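Local coordinates for protein putative glycosidase ph117-related (Bacteroides thetaiotaomicron, PDB 5A7V) that probably acts on mannosides as a family GH130 glycosidase or phosphorylase, and binds mannose in its ligand pocket, at residues 37-42 with 276-281; 90-95 with 120-125; 224-229 with 246-251. One frame throughout, in Å; residues are numbered along the deposited sequence.

Contact 1 (37-42 with 276-281); sequences WAFGGF and PAIYTP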
loop_
_atom_site.group_PDB
_atom_site.type_symbol
_atom_site.label_atom_id
_atom_site.label_comp_id
_atom_site.label_asym_id
_atom_site.label_seq_id
_atom_site.Cartn_x
_atom_site.Cartn_y
_atom_site.Cartn_z
ATOM N N TRP A 37 16.408 -7.062 -11.675
ATOM C CA TRP A 37 14.934 -7.277 -11.703
ATOM C C TRP A 37 14.131 -6.256 -10.916
ATOM O O TRP A 37 12.921 -6.176 -11.029
ATOM C CB TRP A 37 14.591 -8.696 -11.231
ATOM C CG TRP A 37 15.072 -9.039 -9.857
ATOM C CD1 TRP A 37 16.207 -9.728 -9.550
ATOM C CD2 TRP A 37 14.449 -8.698 -8.601
ATOM N NE1 TRP A 37 16.328 -9.859 -8.182
ATOM C CE2 TRP A 37 15.278 -9.219 -7.569
ATOM C CE3 TRP A 37 13.273 -8.050 -8.252
ATOM C CZ2 TRP A 37 14.951 -9.074 -6.224
ATOM C CZ3 TRP A 37 12.939 -7.937 -6.921
ATOM C CH2 TRP A 37 13.803 -8.418 -5.903
ATOM N N ALA A 38 14.831 -5.493 -10.047
ATOM C CA ALA A 38 14.159 -4.610 -9.105
ATOM C C ALA A 38 13.865 -3.219 -9.670
ATOM O O ALA A 38 14.628 -2.658 -10.445
ATOM C CB ALA A 38 15.013 -4.457 -7.845
ATOM N N PHE A 39 12.734 -2.682 -9.265
ATOM C CA PHE A 39 12.375 -1.297 -9.631
ATOM C C PHE A 39 13.192 -0.284 -8.833
ATOM O O PHE A 39 13.380 -0.434 -7.639
ATOM C CB PHE A 39 10.863 -1.023 -9.363
ATOM C CG PHE A 39 9.940 -1.815 -10.238
ATOM C CD1 PHE A 39 9.642 -3.124 -9.937
ATOM C CD2 PHE A 39 9.356 -1.256 -11.367
ATOM C CE1 PHE A 39 8.796 -3.872 -10.775
ATOM C CE2 PHE A 39 8.531 -2.009 -12.201
ATOM C CZ PHE A 39 8.270 -3.317 -11.897
ATOM N N GLY A 40 13.594 0.802 -9.510
ATOM C CA GLY A 40 14.251 1.902 -8.814
ATOM C C GLY A 40 15.555 2.317 -9.426
ATOM O O GLY A 40 16.026 1.716 -10.393
ATOM N N GLY A 41 16.193 3.343 -8.847
ATOM C CA GLY A 41 15.687 4.050 -7.667
ATOM C C GLY A 41 14.532 5.011 -7.938
ATOM O O GLY A 41 14.326 5.419 -9.091
ATOM N N PHE A 42 13.774 5.305 -6.879
ATOM C CA PHE A 42 12.692 6.281 -6.905
ATOM C C PHE A 42 13.170 7.586 -6.279
ATOM O O PHE A 42 13.423 7.637 -5.057
ATOM C CB PHE A 42 11.479 5.749 -6.173
ATOM C CG PHE A 42 10.824 4.553 -6.839
ATOM C CD1 PHE A 42 11.327 3.266 -6.687
ATOM C CD2 PHE A 42 9.670 4.725 -7.604
ATOM C CE1 PHE A 42 10.707 2.192 -7.291
ATOM C CE2 PHE A 42 9.037 3.644 -8.198
ATOM C CZ PHE A 42 9.545 2.373 -8.049
ATOM N N PRO A 276 0.001 -2.886 -5.716
ATOM C CA PRO A 276 -0.251 -4.080 -6.563
ATOM C C PRO A 276 1.060 -4.711 -7.094
ATOM O O PRO A 276 2.036 -3.989 -7.383
ATOM C CB PRO A 276 -1.130 -3.495 -7.668
ATOM C CG PRO A 276 -1.866 -2.374 -6.993
ATOM C CD PRO A 276 -0.849 -1.749 -6.078
ATOM N N ALA A 277 1.084 -6.041 -7.148
ATOM C CA ALA A 277 2.244 -6.760 -7.654
ATOM C C ALA A 277 2.342 -6.633 -9.173
ATOM O O ALA A 277 1.314 -6.421 -9.839
ATOM C CB ALA A 277 2.198 -8.171 -7.236
ATOM N N ILE A 278 3.537 -6.761 -9.755
ATOM C CA ILE A 278 3.787 -6.502 -11.161
ATOM C C ILE A 278 4.480 -7.670 -11.833
ATOM O O ILE A 278 5.572 -8.079 -11.441
ATOM C CB ILE A 278 4.613 -5.221 -11.389
ATOM C CG1 ILE A 278 3.980 -4.029 -10.683
ATOM C CG2 ILE A 278 4.789 -4.949 -12.878
ATOM C CD1 ILE A 278 4.898 -2.815 -10.573
ATOM N N TYR A 279 3.842 -8.186 -12.896
ATOM C CA TYR A 279 4.375 -9.260 -13.707
ATOM C C TYR A 279 5.414 -8.684 -14.697
ATOM O O TYR A 279 5.073 -7.795 -15.462
ATOM C CB TYR A 279 3.213 -9.907 -14.459
ATOM C CG TYR A 279 3.556 -11.161 -15.239
ATOM C CD1 TYR A 279 4.071 -11.080 -16.530
ATOM C CD2 TYR A 279 3.377 -12.410 -14.678
ATOM C CE1 TYR A 279 4.372 -12.236 -17.250
ATOM C CE2 TYR A 279 3.654 -13.579 -15.390
ATOM C CZ TYR A 279 4.165 -13.485 -16.660
ATOM O OH TYR A 279 4.457 -14.629 -17.369
ATOM N N THR A 280 6.657 -9.178 -14.665
ATOM C CA THR A 280 7.773 -8.668 -15.459
ATOM C C THR A 280 8.441 -9.859 -16.173
ATOM O O THR A 280 8.177 -11.024 -15.808
ATOM C CB THR A 280 8.854 -7.970 -14.574
ATOM O OG1 THR A 280 9.698 -8.967 -13.966
ATOM C CG2 THR A 280 8.245 -7.035 -13.578
ATOM N N PRO A 281 9.371 -9.584 -17.119
ATOM C CA PRO A 281 10.048 -10.704 -17.792
ATOM C C PRO A 281 10.967 -11.537 -16.908
ATOM O O PRO A 281 11.388 -12.605 -17.346
ATOM C CB PRO A 281 10.856 -10.041 -18.912
ATOM C CG PRO A 281 10.724 -8.597 -18.747
ATOM C CD PRO A 281 9.621 -8.301 -17.783
HETATM O O HOH W 1 11.988 -7.555 -13.211
#

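Contact 2 (90-95 with 120-125); sequences VLYRAE and FKREKT. With MAN (alpha-D-mannopyranose), chain D; BMA (beta-D-mannopyranose), chain C; SO4 (sulfate ion), chain F.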
loop_
_atom_site.group_PDB
_atom_site.type_symbol
_atom_site.label_atom_id
_atom_site.label_comp_id
_atom_site.label_asym_id
_atom_site.label_seq_id
_atom_site.Cartn_x
_atom_site.Cartn_y
_atom_site.Cartn_z
ATOM N N VAL A 90 -5.172 9.876 -6.870
ATOM C CA VAL A 90 -4.803 9.345 -5.582
ATOM C C VAL A 90 -6.029 9.341 -4.669
ATOM O O VAL A 90 -6.766 10.353 -4.579
ATOM C CB VAL A 90 -3.651 10.179 -4.962
ATOM C CG1 VAL A 90 -3.467 9.917 -3.463
ATOM C CG2 VAL A 90 -2.373 9.923 -5.711
ATOM N N LEU A 91 -6.238 8.222 -3.975
ATOM C CA LEU A 91 -7.197 8.123 -2.863
ATOM C C LEU A 91 -6.376 7.991 -1.579
ATOM O O LEU A 91 -5.698 6.991 -1.387
ATOM C CB LEU A 91 -8.195 6.981 -3.021
ATOM C CG LEU A 91 -9.467 7.287 -3.850
ATOM C CD1 LEU A 91 -9.129 7.536 -5.314
ATOM C CD2 LEU A 91 -10.540 6.252 -3.653
ATOM N N TYR A 92 -6.425 9.033 -0.768
ATOM C CA TYR A 92 -5.566 9.119 0.425
ATOM C C TYR A 92 -6.346 8.793 1.691
ATOM O O TYR A 92 -7.504 9.204 1.868
ATOM C CB TYR A 92 -4.849 10.467 0.552
ATOM C CG TYR A 92 -5.728 11.725 0.502
ATOM C CD1 TYR A 92 -6.068 12.344 -0.726
ATOM C CD2 TYR A 92 -6.227 12.315 1.660
ATOM C CE1 TYR A 92 -6.813 13.497 -0.757
ATOM C CE2 TYR A 92 -6.957 13.487 1.620
ATOM C CZ TYR A 92 -7.229 14.089 0.418
ATOM O OH TYR A 92 -7.977 15.255 0.361
ATOM N N ARG A 93 -5.696 8.064 2.607
ATOM C CA ARG A 93 -6.274 7.815 3.924
ATOM C C ARG A 93 -6.262 9.126 4.721
ATOM O O ARG A 93 -5.191 9.659 4.962
ATOM C CB ARG A 93 -5.478 6.734 4.653
ATOM C CG ARG A 93 -6.035 6.394 6.017
ATOM C CD ARG A 93 -5.207 5.365 6.776
ATOM N NE ARG A 93 -5.694 5.149 8.100
ATOM C CZ ARG A 93 -5.160 4.297 8.983
ATOM N NH1 ARG A 93 -4.206 3.426 8.619
ATOM N NH2 ARG A 93 -5.557 4.332 10.252
ATOM N N ALA A 94 -7.403 9.557 5.208
ATOM C CA ALA A 94 -7.536 10.780 5.968
ATOM C C ALA A 94 -8.174 10.480 7.294
ATOM O O ALA A 94 -9.152 9.727 7.397
ATOM C CB ALA A 94 -8.399 11.769 5.224
ATOM N N GLU A 95 -7.585 11.044 8.364
ATOM C CA GLU A 95 -8.094 10.889 9.719
ATOM C C GLU A 95 -8.553 12.212 10.313
ATOM O O GLU A 95 -7.896 13.259 10.106
ATOM C CB GLU A 95 -7.042 10.250 10.643
ATOM C CG GLU A 95 -6.826 8.777 10.346
ATOM C CD GLU A 95 -5.771 8.155 11.256
ATOM O OE1 GLU A 95 -4.817 8.894 11.690
ATOM O OE2 GLU A 95 -5.892 6.921 11.517
ATOM N N PHE A 120 -1.601 18.499 -7.034
ATOM C CA PHE A 120 -2.915 17.857 -7.008
ATOM C C PHE A 120 -4.068 18.830 -6.818
ATOM O O PHE A 120 -3.933 19.817 -6.092
ATOM C CB PHE A 120 -2.985 16.796 -5.891
ATOM C CG PHE A 120 -2.254 15.523 -6.207
ATOM C CD1 PHE A 120 -0.904 15.420 -6.011
ATOM C CD2 PHE A 120 -2.929 14.463 -6.756
ATOM C CE1 PHE A 120 -0.202 14.283 -6.365
ATOM C CE2 PHE A 120 -2.259 13.288 -7.089
ATOM C CZ PHE A 120 -0.889 13.209 -6.920
ATOM N N LYS A 121 -5.211 18.488 -7.422
ATOM C CA LYS A 121 -6.488 19.162 -7.155
ATOM C C LYS A 121 -7.290 18.205 -6.298
ATOM O O LYS A 121 -7.621 17.110 -6.750
ATOM C CB LYS A 121 -7.250 19.440 -8.454
ATOM C CG LYS A 121 -8.629 20.079 -8.260
ATOM C CD LYS A 121 -9.160 20.792 -9.521
ATOM C CE LYS A 121 -9.157 19.908 -10.770
ATOM N NZ LYS A 121 -9.956 18.649 -10.637
ATOM N N ARG A 122 -7.531 18.587 -5.048
ATOM C CA ARG A 122 -8.231 17.749 -4.075
ATOM C C ARG A 122 -9.696 18.089 -4.008
ATOM O O ARG A 122 -10.072 19.270 -4.017
ATOM C CB ARG A 122 -7.618 17.921 -2.686
ATOM C CG ARG A 122 -6.170 17.493 -2.588
ATOM C CD ARG A 122 -5.426 18.104 -1.437
ATOM N NE ARG A 122 -5.890 17.593 -0.159
ATOM C CZ ARG A 122 -5.224 17.775 0.986
ATOM N NH1 ARG A 122 -4.106 18.454 0.991
ATOM N NH2 ARG A 122 -5.682 17.267 2.100
ATOM N N GLU A 123 -10.527 17.076 -3.843
ATOM C CA GLU A 123 -11.921 17.321 -3.509
ATOM C C GLU A 123 -12.061 17.662 -2.015
ATOM O O GLU A 123 -11.272 17.210 -1.180
ATOM C CB GLU A 123 -12.817 16.154 -3.932
ATOM C CG GLU A 123 -12.875 16.048 -5.453
ATOM C CD GLU A 123 -13.840 15.022 -6.002
ATOM O OE1 GLU A 123 -14.369 14.190 -5.246
ATOM O OE2 GLU A 123 -14.061 15.064 -7.251
ATOM N N LYS A 124 -13.066 18.459 -1.694
ATOM C CA LYS A 124 -13.239 18.976 -0.306
ATOM C C LYS A 124 -13.968 18.045 0.637
ATOM O O LYS A 124 -13.972 18.248 1.859
ATOM C CB LYS A 124 -13.912 20.345 -0.319
ATOM C CG LYS A 124 -13.055 21.425 -0.958
ATOM C CD LYS A 124 -13.859 22.714 -1.203
ATOM C CE LYS A 124 -12.927 23.830 -1.618
ATOM N NZ LYS A 124 -12.267 23.535 -2.926
ATOM N N THR A 125 -14.516 16.965 0.097
ATOM C CA THR A 125 -15.186 15.939 0.900
ATOM C C THR A 125 -14.663 14.544 0.442
ATOM O O THR A 125 -14.235 14.387 -0.725
ATOM C CB THR A 125 -16.706 15.989 0.771
ATOM O OG1 THR A 125 -17.102 15.808 -0.596
ATOM C CG2 THR A 125 -17.277 17.325 1.216
HETATM C C1 MAN D . -3.010 -0.542 13.443
HETATM C C2 MAN D . -2.414 0.242 12.353
HETATM C C3 MAN D . -3.349 1.419 12.189
HETATM C C4 MAN D . -4.813 1.043 11.995
HETATM C C5 MAN D . -5.257 0.003 13.008
HETATM C C6 MAN D . -6.500 -0.744 12.574
HETATM O O1 MAN D . -2.911 -0.030 14.717
HETATM O O2 MAN D . -2.403 -0.446 11.108
HETATM O O3 MAN D . -2.999 2.259 11.080
HETATM O O4 MAN D . -5.641 2.210 12.151
HETATM O O5 MAN D . -4.277 -0.997 13.204
HETATM O O6 MAN D . -6.338 -1.418 11.321
HETATM C C1 BMA C . -2.854 -0.455 13.429
HETATM C C2 BMA C . -2.470 0.586 12.371
HETATM C C3 BMA C . -3.560 1.631 12.295
HETATM C C4 BMA C . -4.904 0.971 12.061
HETATM C C5 BMA C . -5.127 -0.215 13.007
HETATM C C6 BMA C . -6.387 -0.996 12.687
HETATM O O1 BMA C . -1.903 -1.480 13.664
HETATM O O2 BMA C . -2.357 -0.027 11.080
HETATM O O3 BMA C . -3.297 2.662 11.269
HETATM O O4 BMA C . -5.912 1.972 12.276
HETATM O O5 BMA C . -4.027 -1.156 13.001
HETATM O O6 BMA C . -6.397 -1.517 11.354
HETATM S S SO4 F . -1.740 20.694 0.237
HETATM O O1 SO4 F . -2.783 20.273 -0.759
HETATM O O2 SO4 F . -1.286 19.504 0.996
HETATM O O3 SO4 F . -2.330 21.712 1.145
HETATM O O4 SO4 F . -0.567 21.283 -0.475
#

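Contact 3 (224-229 with 246-251); sequences KYFMYW and TPYVNT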
loop_
_atom_site.group_PDB
_atom_site.type_symbol
_atom_site.label_atom_id
_atom_site.label_comp_id
_atom_site.label_asym_id
_atom_site.label_seq_id
_atom_site.Cartn_x
_atom_site.Cartn_y
_atom_site.Cartn_z
ATOM N N LYS A 224 -7.141 -17.608 -13.288
ATOM C CA LYS A 224 -7.733 -16.940 -12.118
ATOM C C LYS A 224 -6.982 -15.695 -11.755
ATOM O O LYS A 224 -5.821 -15.517 -12.104
ATOM C CB LYS A 224 -7.767 -17.876 -10.875
ATOM C CG LYS A 224 -8.603 -19.141 -11.099
ATOM C CD LYS A 224 -8.728 -20.018 -9.869
ATOM C CE LYS A 224 -9.536 -21.265 -10.191
ATOM N NZ LYS A 224 -8.795 -22.500 -9.881
ATOM N N TYR A 225 -7.678 -14.802 -11.061
ATOM C CA TYR A 225 -7.003 -13.646 -10.478
ATOM C C TYR A 225 -6.134 -14.089 -9.274
ATOM O O TYR A 225 -6.383 -15.137 -8.669
ATOM C CB TYR A 225 -8.039 -12.593 -10.096
ATOM C CG TYR A 225 -8.878 -12.147 -11.272
ATOM C CD1 TYR A 225 -8.303 -11.358 -12.265
ATOM C CD2 TYR A 225 -10.214 -12.530 -11.396
ATOM C CE1 TYR A 225 -9.030 -10.935 -13.351
ATOM C CE2 TYR A 225 -10.977 -12.091 -12.503
ATOM C CZ TYR A 225 -10.352 -11.319 -13.474
ATOM O OH TYR A 225 -11.107 -10.857 -14.545
ATOM N N PHE A 226 -5.174 -13.245 -8.907
ATOM C CA PHE A 226 -4.187 -13.586 -7.896
ATOM C C PHE A 226 -3.881 -12.352 -7.036
ATOM O O PHE A 226 -3.784 -11.246 -7.565
ATOM C CB PHE A 226 -2.905 -14.089 -8.566
ATOM C CG PHE A 226 -1.904 -14.656 -7.593
ATOM C CD1 PHE A 226 -1.040 -13.834 -6.867
ATOM C CD2 PHE A 226 -1.844 -16.021 -7.374
ATOM C CE1 PHE A 226 -0.140 -14.364 -5.969
ATOM C CE2 PHE A 226 -0.944 -16.535 -6.453
ATOM C CZ PHE A 226 -0.088 -15.702 -5.756
ATOM N N MET A 227 -3.719 -12.568 -5.723
ATOM C CA MET A 227 -3.386 -11.485 -4.810
ATOM C C MET A 227 -2.385 -11.987 -3.758
ATOM O O MET A 227 -2.604 -13.037 -3.136
ATOM C CB MET A 227 -4.679 -11.014 -4.101
ATOM C CG MET A 227 -4.496 -9.894 -3.111
ATOM S SD MET A 227 -6.056 -9.311 -2.383
ATOM C CE MET A 227 -6.687 -10.726 -1.472
ATOM N N TYR A 228 -1.320 -11.213 -3.555
ATOM C CA TYR A 228 -0.457 -11.356 -2.338
ATOM C C TYR A 228 -1.103 -10.512 -1.262
ATOM O O TYR A 228 -1.563 -9.407 -1.537
ATOM C CB TYR A 228 0.979 -10.858 -2.628
ATOM C CG TYR A 228 1.681 -11.583 -3.764
ATOM C CD1 TYR A 228 2.421 -12.719 -3.544
ATOM C CD2 TYR A 228 1.599 -11.129 -5.060
ATOM C CE1 TYR A 228 3.024 -13.415 -4.570
ATOM C CE2 TYR A 228 2.221 -11.798 -6.098
ATOM C CZ TYR A 228 2.948 -12.942 -5.852
ATOM O OH TYR A 228 3.519 -13.606 -6.912
ATOM N N TRP A 229 -1.087 -10.991 -0.015
ATOM C CA TRP A 229 -1.665 -10.204 1.039
ATOM C C TRP A 229 -1.007 -10.512 2.375
ATOM O O TRP A 229 -0.429 -11.583 2.543
ATOM C CB TRP A 229 -3.213 -10.428 1.068
ATOM C CG TRP A 229 -3.585 -11.812 1.441
ATOM C CD1 TRP A 229 -3.712 -12.884 0.591
ATOM C CD2 TRP A 229 -3.892 -12.291 2.745
ATOM N NE1 TRP A 229 -4.045 -14.012 1.288
ATOM C CE2 TRP A 229 -4.134 -13.698 2.626
ATOM C CE3 TRP A 229 -3.881 -11.710 4.026
ATOM C CZ2 TRP A 229 -4.458 -14.494 3.717
ATOM C CZ3 TRP A 229 -4.180 -12.522 5.111
ATOM C CH2 TRP A 229 -4.444 -13.910 4.951
ATOM N N THR A 246 -9.863 -16.805 -2.130
ATOM C CA THR A 246 -9.612 -18.072 -1.470
ATOM C C THR A 246 -8.127 -18.143 -1.117
ATOM O O THR A 246 -7.293 -18.243 -2.014
ATOM C CB THR A 246 -10.041 -19.223 -2.383
ATOM O OG1 THR A 246 -11.437 -19.098 -2.684
ATOM C CG2 THR A 246 -9.754 -20.575 -1.734
ATOM N N PRO A 247 -7.795 -18.018 0.198
ATOM C CA PRO A 247 -6.386 -18.100 0.568
ATOM C C PRO A 247 -5.754 -19.440 0.262
ATOM O O PRO A 247 -6.437 -20.469 0.307
ATOM C CB PRO A 247 -6.383 -17.842 2.075
ATOM C CG PRO A 247 -7.652 -17.187 2.394
ATOM C CD PRO A 247 -8.649 -17.726 1.359
ATOM N N TYR A 248 -4.447 -19.408 -0.036
ATOM C CA TYR A 248 -3.663 -20.640 -0.120
ATOM C C TYR A 248 -3.440 -21.153 1.317
ATOM O O TYR A 248 -3.023 -20.383 2.197
ATOM C CB TYR A 248 -2.308 -20.442 -0.792
ATOM C CG TYR A 248 -2.311 -20.331 -2.287
ATOM C CD1 TYR A 248 -2.565 -19.119 -2.897
ATOM C CD2 TYR A 248 -2.027 -21.420 -3.089
ATOM C CE1 TYR A 248 -2.582 -18.977 -4.295
ATOM C CE2 TYR A 248 -2.027 -21.298 -4.480
ATOM C CZ TYR A 248 -2.320 -20.069 -5.080
ATOM O OH TYR A 248 -2.267 -19.907 -6.454
ATOM N N VAL A 249 -3.646 -22.447 1.517
ATOM C CA VAL A 249 -3.559 -23.050 2.818
ATOM C C VAL A 249 -2.649 -24.270 2.791
ATOM O O VAL A 249 -2.366 -24.869 1.752
ATOM C CB VAL A 249 -4.955 -23.426 3.414
ATOM C CG1 VAL A 249 -5.795 -22.176 3.613
ATOM C CG2 VAL A 249 -5.681 -24.481 2.589
ATOM N N ASN A 250 -2.167 -24.582 3.984
ATOM C CA ASN A 250 -1.330 -25.767 4.247
ATOM C C ASN A 250 -2.177 -27.038 4.370
ATOM O O ASN A 250 -3.418 -26.975 4.373
ATOM C CB ASN A 250 -0.578 -25.540 5.549
ATOM C CG ASN A 250 0.548 -24.533 5.397
ATOM O OD1 ASN A 250 1.325 -24.594 4.437
ATOM N ND2 ASN A 250 0.653 -23.606 6.348
ATOM N N THR A 251 -1.520 -28.185 4.490
ATOM C CA THR A 251 -2.174 -29.484 4.661
ATOM C C THR A 251 -3.243 -29.442 5.755
ATOM O O THR A 251 -4.318 -29.999 5.583
ATOM C CB THR A 251 -1.107 -30.561 4.965
ATOM O OG1 THR A 251 -0.034 -30.424 4.018
ATOM C CG2 THR A 251 -1.671 -31.985 4.911
#

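Contact 1 (37-42 with 276-281)
Phe39 packs against Ile278 and Thr280 in a small, mainly apolar contact. It joins a loop near the start of the modelled chain to the end of strand 270-280. The segments stay apart, and the closest CA atoms, of Phe39 and Ile278, are 10.2 Å apart. The side chains bridge that distance. Phe39 leads with its para carbon: Phe39 CZ lies 3.7 Å from Ile278 CD1 and 4.0 Å from Ile278 CG2. CD1 is nearly as close to CE1 and CE2, so this methyl serves the whole outer end of the ring. It meets the ring obliquely. Thr280 adds a third methyl at the same place, with Thr280 CG2 4.1 Å from Phe39 CZ. Its chi1 of 80° sets OG1 between the backbone N and the carbonyl carbon, and CG2 is left for the ring. A water donates to Thr280 OG1 at 2.8 Å and to Trp37 O at 2.7 Å. Thr280 OG1 is bonded to Lys282 N and Gly283 O as well. Trp359 meets Phe39 edge to face and also touches Ile278, while Val285 packs on both Phe39 and Thr280. Gln310 NE2 is hydrogen-bonded to Phe39 O and ties the loop to strand 306-314. The chemistry is divided: dispersion holds the buried ring and three methyls, and one water links the polar atoms beside them.

Contact 2 (90-95 with 120-125)
Tyr92 and Arg122 meet at about a right angle. The phenol ring and the guanidinium are 88° apart, so they do not stack. The touch is made by the phenol oxygen. Arg122 NE donates to Tyr92 OH over 3.2 Å, with an angle of 152° at the hydrogen. The oxygen lies close to the guanidinium plane. A bend in the arginine chain at chi3 (69°) turns the head group to this place. The other two nitrogens have their own partners. Arg122 NH1 donates to sulfate O1 at 2.8 Å and also bonds Ser53 O, and NH2 forms a salt bridge with Glu72. The same carboxylate oxygen, OE1 of Glu72, bonds Tyr92 OH, so tyrosine, arginine and glutamate form a closed polar group. The sulfate probably comes from the crystallisation liquor.

Val90 and Phe120 make the apolar half of the contact. They too cross at about a right angle, and Val90 CG2 reaches Phe120 CE2 at 3.6 Å. Tyr362 touches both. These contacts pass over strand 107-114, which lies between the two segments in an antiparallel sheet.

Arg93 takes no part in the touch; its extended chain runs to the sugar. Arg93 NH1 lies 2.9 Å from O3 of beta-mannose. Arg93 NH2 lies 2.8 Å from O4 of alpha-mannose; the two anomers are alternative models of one sugar. Asp146 and Glu95 form salt bridges with the guanidinium, and Ser107 bonds NE. The charge of Arg122 is thus probably balanced largely by Glu72 and, in the crystal, by sulfate, while the carboxylates around Arg93 are likely to position its two terminal nitrogens for the sugar hydroxyls.

Contact 3 (224-229 with 246-251)
Phe226 and Tyr248 meet rim to rim, with neither ring over the face of the other. Their centroids are 6.0 Å apart and their planes are inclined at 51°. Tyr248 OH lies at the edge of the Phe226 ring, near its plane, 3.6 Å from Phe226 CE2. Tyr248 CE1 comes equally close to CE2, so one corner of the phenylalanine meets both the hydroxyl and CE1, the ring carbon ortho to it. The CE1 side of Phe226 faces the other way. There Phe226 CE1 stands 3.3 Å above the plane of Tyr228, over the centre of that ring. Phe226 is therefore held between two tyrosines by its rim. Its CG is anti to the backbone N (chi1 -171°), which carries the ring out to Tyr248.

The second touch is looser. Trp229 CZ2 lies 4.2 Å from Pro247 CB, and the proline approaches the indole obliquely. Met227 O is at the edge of the indole, in its plane. Trp229 NE1 is hydrogen-bonded to Ala236 O, which fixes the polar side of the ring. Phe189 and Phe235 also pack against this indole.

All the contacts across the segments are van der Waals. They reach across strand 235-239, which pairs antiparallel with both 225-229 and 246-247, consistent with successive strands of a propeller blade as in GH130 enzymes. Tyr248 rests on its Ala236 and Thr238. Beyond the proline comes helix 192-195, where Ala192 touches the Pro247 ring and Tyr193 OH bonds Pro247 O. Behind Phe226, Tyr228 packs on Ile284 and Leu286 of strand 283-291.

In the fold
Contacts 1 and 3 both reach the same mixed sheet and touch: Ala277 CB is 3.7 Å from Tyr228 CD2. Their centres are about 21 Å apart. Contact 2 is in another, antiparallel sheet, consistent with the five-bladed propeller of GH130 enzymes. Its centre is about 27 Å from that of contact 1 and 32 Å from that of contact 3, across the chain's centre from the latter. Arg93 of contact 2 binds mannose directly; with Lys203 it lines both sugar pockets, one including Asp146 and the other Glu145. The side chain of Trp229 in contact 3 is about 11 Å from a bound alpha-mannose. Contact 1 spans 233 residues and encloses both others in sequence.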